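Long-range contacts in putative peptidyl-arginine deiminase (Chlorobium tepidum, PDB 1XKN), which is probably a hydrolase of the guanidino-group-modifying family that deiminates agmatine or arginine side chains: residues L203-G208 with G216-M221; V230-E235 with E248-L253. One frame throughout, in Å; residues are numbered along the deposited sequence.

Both contacts are largely buried, and they lie side by side, their centres about 10 Å apart. Interaction 1 lies nearer the chain's centre but has an exposed rim at Asp-207; it ties the end of strand 201-205 to the loop leading into strand 222-226. Interaction 2 packs strand 229-233 on helix 243-253 mainly by hydrocarbon side chains, whereas interaction 1 mixes aliphatic contact with close backbone packing. Asn-249 bridges them: its OD1 lies 2.7 Å from Gly-206 N, a probable hydrogen bond, and its ND2 makes a weak one to Asp-207 O. A probable backbone bond, Met-221 O to Ala-233 N at 2.9 Å, ties them a second time.

Interaction 1: L203-G208 with G216-M221; sequences LWLGDG and GHVDDM
Met-221, a selenomethionine here, lays its tail against the backbone of 207-208 and the tip of Leu-205. The chain runs extended as far as SE, which packs 3.3 Å from Asp-207 O and 4.2 Å from Gly-208 CA. There it bends (chi3 63°), and CE turns to sit 3.4 Å from the same Asp-207 O and 4.1 Å from Leu-205 CD1. Leu-205 and Met-221 lie alongside each other, pointing opposite ways. The same Leu-205 methyl, CD1, also meets Val-218 CG2 at 4.1 Å, the two side chains crossing at about a right angle, so that one branch serves both apolar partners. At the other end two glycines close the gap: Gly-208 CA and Gly-216 CA come within 3.9 Å, with no CB on either to hold them apart. Around the contact, Leu-205 and Met-221 both touch helix 243-253, while Gly-216 is held by Asp-212 OD2 at its N and Thr-171 OG1 at its O. The arrangement is that of a long connecting loop, with a short 3-10 turn at 218-220, that folds back on the end of strand 201-205 before entering strand 222-226 of a neighbouring sheet in this alpha-beta fold.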
loop_
_atom_site.group_PDB
_atom_site.type_symbol
_atom_site.label_atom_id
_atom_site.label_comp_id
_atom_site.label_asym_id
_atom_site.label_seq_id
_atom_site.Cartn_x
_atom_site.Cartn_y
_atom_site.Cartn_z
ATOM N N LEU A 203 -16.178 -4.253 4.230
ATOM C CA LEU A 203 -16.094 -5.706 4.286
ATOM C C LEU A 203 -14.999 -6.083 5.275
ATOM O O LEU A 203 -13.812 -5.880 5.009
ATOM C CB LEU A 203 -15.758 -6.258 2.899
ATOM C CG LEU A 203 -16.715 -5.906 1.757
ATOM C CD1 LEU A 203 -16.108 -6.345 0.437
ATOM C CD2 LEU A 203 -18.062 -6.580 1.981
ATOM N N TRP A 204 -15.399 -6.640 6.411
ATOM C CA TRP A 204 -14.444 -7.013 7.446
ATOM C C TRP A 204 -13.931 -8.443 7.409
ATOM O O TRP A 204 -14.670 -9.382 7.710
ATOM C CB TRP A 204 -15.041 -6.765 8.835
ATOM C CG TRP A 204 -15.357 -5.343 9.136
ATOM C CD1 TRP A 204 -16.488 -4.659 8.799
ATOM C CD2 TRP A 204 -14.537 -4.429 9.874
ATOM N NE1 TRP A 204 -16.427 -3.372 9.288
ATOM C CE2 TRP A 204 -15.237 -3.205 9.947
ATOM C CE3 TRP A 204 -13.275 -4.526 10.477
ATOM C CZ2 TRP A 204 -14.721 -2.086 10.605
ATOM C CZ3 TRP A 204 -12.760 -3.410 11.132
ATOM C CH2 TRP A 204 -13.484 -2.205 11.187
ATOM N N LEU A 205 -12.661 -8.607 7.049
ATOM C CA LEU A 205 -12.045 -9.929 7.039
ATOM C C LEU A 205 -11.540 -10.172 8.459
ATOM O O LEU A 205 -11.674 -9.300 9.320
ATOM C CB LEU A 205 -10.882 -9.986 6.046
ATOM C CG LEU A 205 -11.278 -9.817 4.575
ATOM C CD1 LEU A 205 -10.026 -9.867 3.703
ATOM C CD2 LEU A 205 -12.247 -10.923 4.177
ATOM N N GLY A 206 -10.949 -11.337 8.700
ATOM C CA GLY A 206 -10.490 -11.654 10.041
ATOM C C GLY A 206 -9.046 -11.385 10.415
ATOM O O GLY A 206 -8.617 -10.234 10.524
ATOM N N ASP A 207 -8.301 -12.463 10.640
ATOM C CA ASP A 207 -6.897 -12.372 11.026
ATOM C C ASP A 207 -5.984 -12.267 9.812
ATOM O O ASP A 207 -6.390 -12.565 8.689
ATOM C CB ASP A 207 -6.503 -13.604 11.846
ATOM C CG ASP A 207 -7.158 -13.631 13.215
ATOM O OD1 ASP A 207 -7.191 -14.714 13.832
ATOM O OD2 ASP A 207 -7.624 -12.570 13.679
ATOM N N GLY A 208 -4.750 -11.843 10.056
ATOM C CA GLY A 208 -3.772 -11.710 8.989
ATOM C C GLY A 208 -2.805 -12.879 8.967
ATOM O O GLY A 208 -3.121 -13.956 9.480
ATOM N N GLY A 216 -2.177 -7.627 11.338
ATOM C CA GLY A 216 -3.119 -8.077 10.326
ATOM C C GLY A 216 -3.473 -7.193 9.143
ATOM O O GLY A 216 -4.624 -7.192 8.716
ATOM N N HIS A 217 -2.514 -6.458 8.590
ATOM C CA HIS A 217 -2.825 -5.617 7.434
ATOM C C HIS A 217 -3.435 -6.430 6.306
ATOM O O HIS A 217 -2.935 -7.497 5.949
ATOM C CB HIS A 217 -1.578 -4.917 6.909
ATOM C CG HIS A 217 -1.371 -3.553 7.483
ATOM N ND1 HIS A 217 -0.365 -2.715 7.058
ATOM C CD2 HIS A 217 -2.040 -2.882 8.450
ATOM C CE1 HIS A 217 -0.422 -1.583 7.739
ATOM N NE2 HIS A 217 -1.430 -1.660 8.590
ATOM N N VAL A 218 -4.507 -5.902 5.732
ATOM C CA VAL A 218 -5.190 -6.579 4.649
ATOM C C VAL A 218 -4.288 -6.674 3.422
ATOM O O VAL A 218 -4.357 -7.653 2.677
ATOM C CB VAL A 218 -6.504 -5.838 4.276
ATOM C CG1 VAL A 218 -6.201 -4.512 3.591
ATOM C CG2 VAL A 218 -7.371 -6.725 3.399
ATOM N N ASP A 219 -3.413 -5.688 3.228
ATOM C CA ASP A 219 -2.551 -5.708 2.048
ATOM C C ASP A 219 -1.462 -6.786 2.047
ATOM O O ASP A 219 -0.577 -6.784 1.192
ATOM C CB ASP A 219 -1.966 -4.309 1.765
ATOM C CG ASP A 219 -0.773 -3.952 2.634
ATOM O OD1 ASP A 219 -0.519 -4.635 3.643
ATOM O OD2 ASP A 219 -0.078 -2.961 2.293
ATOM N N ASP A 220 -1.524 -7.711 3.001
ATOM C CA ASP A 220 -0.576 -8.822 3.024
ATOM C C ASP A 220 -1.405 -10.077 2.771
ATOM O O ASP A 220 -0.895 -11.196 2.848
ATOM C CB ASP A 220 0.128 -8.954 4.383
ATOM C CG ASP A 220 1.338 -8.045 4.514
ATOM O OD1 ASP A 220 1.965 -7.729 3.484
ATOM O OD2 ASP A 220 1.674 -7.667 5.656
HETATM N N MSE A 221 -2.678 -9.888 2.431
HETATM C CA MSE A 221 -3.577 -11.023 2.248
HETATM C C MSE A 221 -4.614 -10.962 1.117
HETATM O O MSE A 221 -4.708 -11.882 0.308
HETATM C CB MSE A 221 -4.288 -11.255 3.586
HETATM C CG MSE A 221 -5.278 -12.392 3.631
HETATM SE SE MSE A 221 -5.841 -12.652 5.461
HETATM C CE MSE A 221 -6.680 -10.941 5.752
#

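Interaction 2: V230-E235 with E248-L253; sequences VVIAVE and ENYELL
Ile-232 is the centre of this contact: both its branches meet Leu-253 and Tyr-250, CD1 at the helix backbone and CG2 at the ring edge. CG1 stands anti to the backbone N (chi1 -180°) and the chain continues extended, so CD1 reaches the helix surface. There it meets Leu-253 tip to tip; the CD1 to CD1 distance of 3.5 Å is tighter than usual for two methyls. Ile-232 CD1 also rests 3.8 Å from Tyr-250 N and equally close to Asn-249 CB. The other branch, CG2, lies near the plane of the Tyr-250 ring, 4.0 Å from its CD1. Leu-253, one helical turn beyond Asn-249, uses the same CD1 to cover Val-230 CG1 at 4.0 Å, the two side chains at about a right angle. Tyr-250 adds a looser touch, its CB 4.2 Å from Val-234 CG1, while its hydroxyl bonds to Lys-268 NZ and Lys-254 NZ. Ile-266 lies against Ile-232, Tyr-250 and Leu-253 alike. The axes of 230-233 and 248-253 run nearly antiparallel, 161° apart with a closest approach of 9.1 Å. They belong to a beta-alpha-beta crossover completed by strand 265-269. With only van der Waals contact across the interface, mostly between aliphatic side chains and the tyrosine ring, close packing holds the helix on the sheet, and polar ends bond beyond it: Asn-249 OD1 accepts a hydrogen bond from Gly-206 N.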
loop_
_atom_site.group_PDB
_atom_site.type_symbol
_atom_site.label_atom_id
_atom_site.label_comp_id
_atom_site.label_asym_id
_atom_site.label_seq_id
_atom_site.Cartn_x
_atom_site.Cartn_y
_atom_site.Cartn_z
ATOM N N VAL A 230 -11.689 -9.923 -6.062
ATOM C CA VAL A 230 -10.715 -9.859 -4.987
ATOM C C VAL A 230 -9.738 -11.016 -5.106
ATOM O O VAL A 230 -10.146 -12.163 -5.306
ATOM C CB VAL A 230 -11.389 -9.953 -3.600
ATOM C CG1 VAL A 230 -10.331 -9.982 -2.499
ATOM C CG2 VAL A 230 -12.319 -8.775 -3.397
ATOM N N VAL A 231 -8.449 -10.712 -5.014
ATOM C CA VAL A 231 -7.443 -11.759 -5.051
ATOM C C VAL A 231 -7.069 -11.987 -3.595
ATOM O O VAL A 231 -6.910 -11.034 -2.830
ATOM C CB VAL A 231 -6.179 -11.354 -5.864
ATOM C CG1 VAL A 231 -6.514 -11.303 -7.342
ATOM C CG2 VAL A 231 -5.633 -10.012 -5.390
ATOM N N ILE A 232 -6.966 -13.247 -3.201
ATOM C CA ILE A 232 -6.605 -13.550 -1.830
ATOM C C ILE A 232 -5.594 -14.678 -1.770
ATOM O O ILE A 232 -5.705 -15.679 -2.481
ATOM C CB ILE A 232 -7.849 -13.915 -0.975
ATOM C CG1 ILE A 232 -7.409 -14.225 0.461
ATOM C CG2 ILE A 232 -8.599 -15.090 -1.596
ATOM C CD1 ILE A 232 -8.549 -14.412 1.443
ATOM N N ALA A 233 -4.585 -14.492 -0.929
ATOM C CA ALA A 233 -3.547 -15.492 -0.758
ATOM C C ALA A 233 -4.141 -16.696 -0.055
ATOM O O ALA A 233 -4.889 -16.558 0.918
ATOM C CB ALA A 233 -2.409 -14.924 0.064
ATOM N N VAL A 234 -3.818 -17.880 -0.554
ATOM C CA VAL A 234 -4.321 -19.104 0.046
ATOM C C VAL A 234 -3.180 -20.095 0.211
ATOM O O VAL A 234 -2.466 -20.400 -0.743
ATOM C CB VAL A 234 -5.448 -19.724 -0.815
ATOM C CG1 VAL A 234 -6.717 -18.892 -0.676
ATOM C CG2 VAL A 234 -5.024 -19.780 -2.264
ATOM N N GLU A 235 -2.991 -20.569 1.438
ATOM C CA GLU A 235 -1.941 -21.534 1.733
ATOM C C GLU A 235 -2.515 -22.932 1.558
ATOM O O GLU A 235 -3.622 -23.215 2.018
ATOM C CB GLU A 235 -1.442 -21.339 3.168
ATOM C CG GLU A 235 -0.416 -22.364 3.638
ATOM C CD GLU A 235 0.796 -22.437 2.732
ATOM O OE1 GLU A 235 1.388 -21.378 2.439
ATOM O OE2 GLU A 235 1.165 -23.556 2.319
ATOM N N GLU A 248 -10.158 -19.361 6.491
ATOM C CA GLU A 248 -11.324 -18.699 7.062
ATOM C C GLU A 248 -11.680 -17.459 6.255
ATOM O O GLU A 248 -12.851 -17.195 5.996
ATOM C CB GLU A 248 -11.052 -18.312 8.517
ATOM C CG GLU A 248 -10.667 -19.489 9.405
ATOM C CD GLU A 248 -10.351 -19.069 10.829
ATOM O OE1 GLU A 248 -9.603 -18.082 11.008
ATOM O OE2 GLU A 248 -10.835 -19.734 11.768
ATOM N N ASN A 249 -10.670 -16.697 5.850
ATOM C CA ASN A 249 -10.937 -15.494 5.079
ATOM C C ASN A 249 -11.377 -15.781 3.654
ATOM O O ASN A 249 -12.172 -15.031 3.087
ATOM C CB ASN A 249 -9.722 -14.570 5.101
ATOM C CG ASN A 249 -9.568 -13.871 6.434
ATOM O OD1 ASN A 249 -10.535 -13.337 6.971
ATOM N ND2 ASN A 249 -8.354 -13.869 6.977
ATOM N N TYR A 250 -10.874 -16.868 3.074
ATOM C CA TYR A 250 -11.267 -17.235 1.720
ATOM C C TYR A 250 -12.743 -17.620 1.737
ATOM O O TYR A 250 -13.523 -17.161 0.903
ATOM C CB TYR A 250 -10.441 -18.421 1.205
ATOM C CG TYR A 250 -10.990 -19.007 -0.078
ATOM C CD1 TYR A 250 -10.852 -18.333 -1.294
ATOM C CD2 TYR A 250 -11.707 -20.204 -0.067
ATOM C CE1 TYR A 250 -11.422 -18.836 -2.465
ATOM C CE2 TYR A 250 -12.281 -20.711 -1.231
ATOM C CZ TYR A 250 -12.137 -20.024 -2.423
ATOM O OH TYR A 250 -12.727 -20.512 -3.569
ATOM N N GLU A 251 -13.125 -18.464 2.692
ATOM C CA GLU A 251 -14.515 -18.886 2.794
ATOM C C GLU A 251 -15.414 -17.689 3.087
ATOM O O GLU A 251 -16.533 -17.608 2.584
ATOM C CB GLU A 251 -14.674 -19.956 3.876
ATOM C CG GLU A 251 -14.060 -21.308 3.509
ATOM C CD GLU A 251 -14.570 -21.845 2.179
ATOM O OE1 GLU A 251 -15.777 -21.694 1.893
ATOM O OE2 GLU A 251 -13.768 -22.435 1.421
ATOM N N LEU A 252 -14.919 -16.752 3.892
ATOM C CA LEU A 252 -15.697 -15.561 4.212
ATOM C C LEU A 252 -15.927 -14.753 2.936
ATOM O O LEU A 252 -17.046 -14.319 2.656
ATOM C CB LEU A 252 -14.966 -14.704 5.248
ATOM C CG LEU A 252 -15.658 -13.410 5.691
ATOM C CD1 LEU A 252 -17.045 -13.714 6.250
ATOM C CD2 LEU A 252 -14.806 -12.720 6.740
ATOM N N LEU A 253 -14.869 -14.553 2.155
ATOM C CA LEU A 253 -14.989 -13.803 0.908
ATOM C C LEU A 253 -15.988 -14.436 -0.047
ATOM O O LEU A 253 -16.649 -13.738 -0.818
ATOM C CB LEU A 253 -13.625 -13.697 0.219
ATOM C CG LEU A 253 -12.748 -12.545 0.708
ATOM C CD1 LEU A 253 -11.324 -12.742 0.229
ATOM C CD2 LEU A 253 -13.315 -11.224 0.195
#